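Side-chain contact in CRISPR-associated protein Cse2 (Thermus thermophilus, PDB 2ZCA), which probably takes part in type I-E CRISPR defence against viruses and plasmids, as a small helical subunit of the crRNA-guided surveillance complex: residues F128-D133 / Q146-R151. Numbering follows the deposited sequence.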
loop_
_atom_site.group_PDB
_atom_site.type_symbol
_atom_site.label_atom_id
_atom_site.label_comp_id
_atom_site.label_asym_id
_atom_site.label_seq_id
_atom_site.Cartn_x
_atom_site.Cartn_y
_atom_site.Cartn_z
ATOM N N PHE A 128 4.305 -2.838 4.846
ATOM C CA PHE A 128 3.497 -1.661 4.545
ATOM C C PHE A 128 4.249 -0.344 4.676
ATOM O O PHE A 128 3.831 0.672 4.123
ATOM C CB PHE A 128 2.245 -1.663 5.424
ATOM C CG PHE A 128 1.213 -2.658 4.981
ATOM C CD1 PHE A 128 0.423 -2.405 3.863
ATOM C CD2 PHE A 128 1.061 -3.869 5.646
ATOM C CE1 PHE A 128 -0.505 -3.346 3.412
ATOM C CE2 PHE A 128 0.133 -4.818 5.202
ATOM C CZ PHE A 128 -0.648 -4.555 4.086
ATOM N N ALA A 129 5.364 -0.360 5.397
ATOM C CA ALA A 129 6.172 0.837 5.550
ATOM C C ALA A 129 6.860 1.096 4.211
ATOM O O ALA A 129 6.819 2.206 3.684
ATOM C CB ALA A 129 7.206 0.636 6.653
ATOM N N ARG A 130 7.484 0.061 3.655
ATOM C CA ARG A 130 8.155 0.198 2.364
ATOM C C ARG A 130 7.119 0.437 1.272
ATOM O O ARG A 130 7.377 1.144 0.303
ATOM C CB ARG A 130 8.983 -1.060 2.040
ATOM C CG ARG A 130 9.716 -1.004 0.693
ATOM C CD ARG A 130 10.535 0.285 0.516
ATOM N NE ARG A 130 11.652 0.405 1.453
ATOM C CZ ARG A 130 12.860 -0.125 1.268
ATOM N NH1 ARG A 130 13.129 -0.822 0.171
ATOM N NH2 ARG A 130 13.807 0.055 2.180
ATOM N N LEU A 131 5.934 -0.144 1.424
ATOM C CA LEU A 131 4.900 0.057 0.419
ATOM C C LEU A 131 4.553 1.546 0.287
ATOM O O LEU A 131 4.443 2.066 -0.823
ATOM C CB LEU A 131 3.640 -0.746 0.764
ATOM C CG LEU A 131 2.515 -0.633 -0.273
ATOM C CD1 LEU A 131 3.035 -1.066 -1.644
ATOM C CD2 LEU A 131 1.327 -1.497 0.144
ATOM N N LEU A 132 4.386 2.236 1.411
ATOM C CA LEU A 132 4.058 3.658 1.347
ATOM C C LEU A 132 5.241 4.473 0.823
ATOM O O LEU A 132 5.067 5.344 -0.025
ATOM C CB LEU A 132 3.636 4.195 2.719
ATOM C CG LEU A 132 3.357 5.702 2.745
ATOM C CD1 LEU A 132 2.247 6.038 1.751
ATOM C CD2 LEU A 132 2.973 6.138 4.151
ATOM N N ASP A 133 6.440 4.199 1.325
ATOM C CA ASP A 133 7.604 4.943 0.855
ATOM C C ASP A 133 7.743 4.804 -0.653
ATOM O O ASP A 133 8.124 5.756 -1.342
ATOM C CB ASP A 133 8.888 4.455 1.535
ATOM C CG ASP A 133 8.979 4.885 2.986
ATOM O OD1 ASP A 133 8.596 6.032 3.291
ATOM O OD2 ASP A 133 9.448 4.083 3.818
ATOM N N GLN A 146 10.172 1.376 -9.432
ATOM C CA GLN A 146 9.778 0.275 -10.304
ATOM C C GLN A 146 10.957 -0.632 -10.632
ATOM O O GLN A 146 10.823 -1.859 -10.643
ATOM C CB GLN A 146 9.159 0.810 -11.596
ATOM C CG GLN A 146 7.795 1.455 -11.399
ATOM C CD GLN A 146 7.862 2.915 -10.976
ATOM O OE1 GLN A 146 8.881 3.393 -10.482
ATOM N NE2 GLN A 146 6.755 3.629 -11.164
ATOM N N ALA A 147 12.111 -0.032 -10.900
ATOM C CA ALA A 147 13.296 -0.823 -11.209
ATOM C C ALA A 147 13.712 -1.648 -9.994
ATOM O O ALA A 147 14.142 -2.792 -10.135
ATOM C CB ALA A 147 14.442 0.085 -11.645
ATOM N N ARG A 148 13.577 -1.073 -8.800
ATOM C CA ARG A 148 13.956 -1.790 -7.583
ATOM C C ARG A 148 12.989 -2.939 -7.313
ATOM O O ARG A 148 13.390 -3.988 -6.802
ATOM C CB ARG A 148 13.986 -0.850 -6.374
ATOM C CG ARG A 148 14.899 -1.344 -5.250
ATOM C CD ARG A 148 14.554 -0.709 -3.910
ATOM N NE ARG A 148 13.354 -1.312 -3.336
ATOM C CZ ARG A 148 12.263 -0.634 -2.992
ATOM N NH1 ARG A 148 11.222 -1.275 -2.476
ATOM N NH2 ARG A 148 12.214 0.680 -3.166
ATOM N N TRP A 149 11.715 -2.747 -7.645
ATOM C CA TRP A 149 10.738 -3.811 -7.445
ATOM C C TRP A 149 11.125 -4.975 -8.350
ATOM O O TRP A 149 11.066 -6.138 -7.950
ATOM C CB TRP A 149 9.327 -3.320 -7.782
ATOM C CG TRP A 149 8.677 -2.582 -6.653
ATOM C CD1 TRP A 149 9.297 -1.820 -5.704
ATOM C CD2 TRP A 149 7.274 -2.510 -6.371
ATOM N NE1 TRP A 149 8.367 -1.277 -4.847
ATOM C CE2 TRP A 149 7.117 -1.684 -5.233
ATOM C CE3 TRP A 149 6.134 -3.061 -6.969
ATOM C CZ2 TRP A 149 5.863 -1.397 -4.680
ATOM C CZ3 TRP A 149 4.884 -2.776 -6.416
ATOM C CH2 TRP A 149 4.763 -1.950 -5.283
ATOM N N ALA A 150 11.530 -4.654 -9.574
ATOM C CA ALA A 150 11.940 -5.684 -10.516
ATOM C C ALA A 150 13.137 -6.435 -9.938
ATOM O O ALA A 150 13.226 -7.657 -10.058
ATOM C CB ALA A 150 12.300 -5.059 -11.858
ATOM N N ARG A 151 14.045 -5.699 -9.302
ATOM C CA ARG A 151 15.234 -6.287 -8.683
ATOM C C ARG A 151 14.833 -7.242 -7.556
ATOM O O ARG A 151 15.387 -8.334 -7.422
ATOM C CB ARG A 151 16.132 -5.186 -8.107
ATOM C CG ARG A 151 17.485 -5.676 -7.584
ATOM C CD ARG A 151 18.235 -4.564 -6.850
ATOM N NE ARG A 151 17.658 -4.296 -5.533
ATOM C CZ ARG A 151 17.904 -3.204 -4.812
ATOM N NH1 ARG A 151 18.718 -2.267 -5.277
ATOM N NH2 ARG A 151 17.339 -3.053 -3.621
#
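Arg-130 reaches over the guanidinium of Arg-148 and sets its own guanidinium nearly upright on it, the two planes 78° apart. The bond from CA to CB of Arg-130 points toward residues 146-151. CG of Arg-130 lies 3.5 Å from NH1 of Arg-148, and a bend at chi2 (51°) puts its CD 3.4 Å from the same atom. The chi3 bend (66°) carries NE away, to 4.3 Å from Arg-148 NH1; beyond CZ, NH1 of Arg-130 returns to stand 3.2 Å above the Arg-148 plane, over its centre, and 3.3 Å from CZ of Arg-148. No hydrogen bond forms, since both groups are donors; the like charges are probably eased by Asp-134 and Glu-152, which form salt bridges to NH1 and NE of Arg-148. In this all-helical Cse2 chain, the contact joins the successive helices 128-136 and 144-155 through side chains alone, the nearest CA atoms, of Leu-131 and Trp-149, being 10.5 Å apart. Beside the arginines, Leu-131 brings CD1 to the indole edge, 4.1 Å from CH2 of Trp-149. NE1 of Trp-149 is hydrogen-bonded to OD2 of Asp-134, the same oxygen that holds Arg-148, and Trp-138 meets the Trp-149 ring edge-to-face.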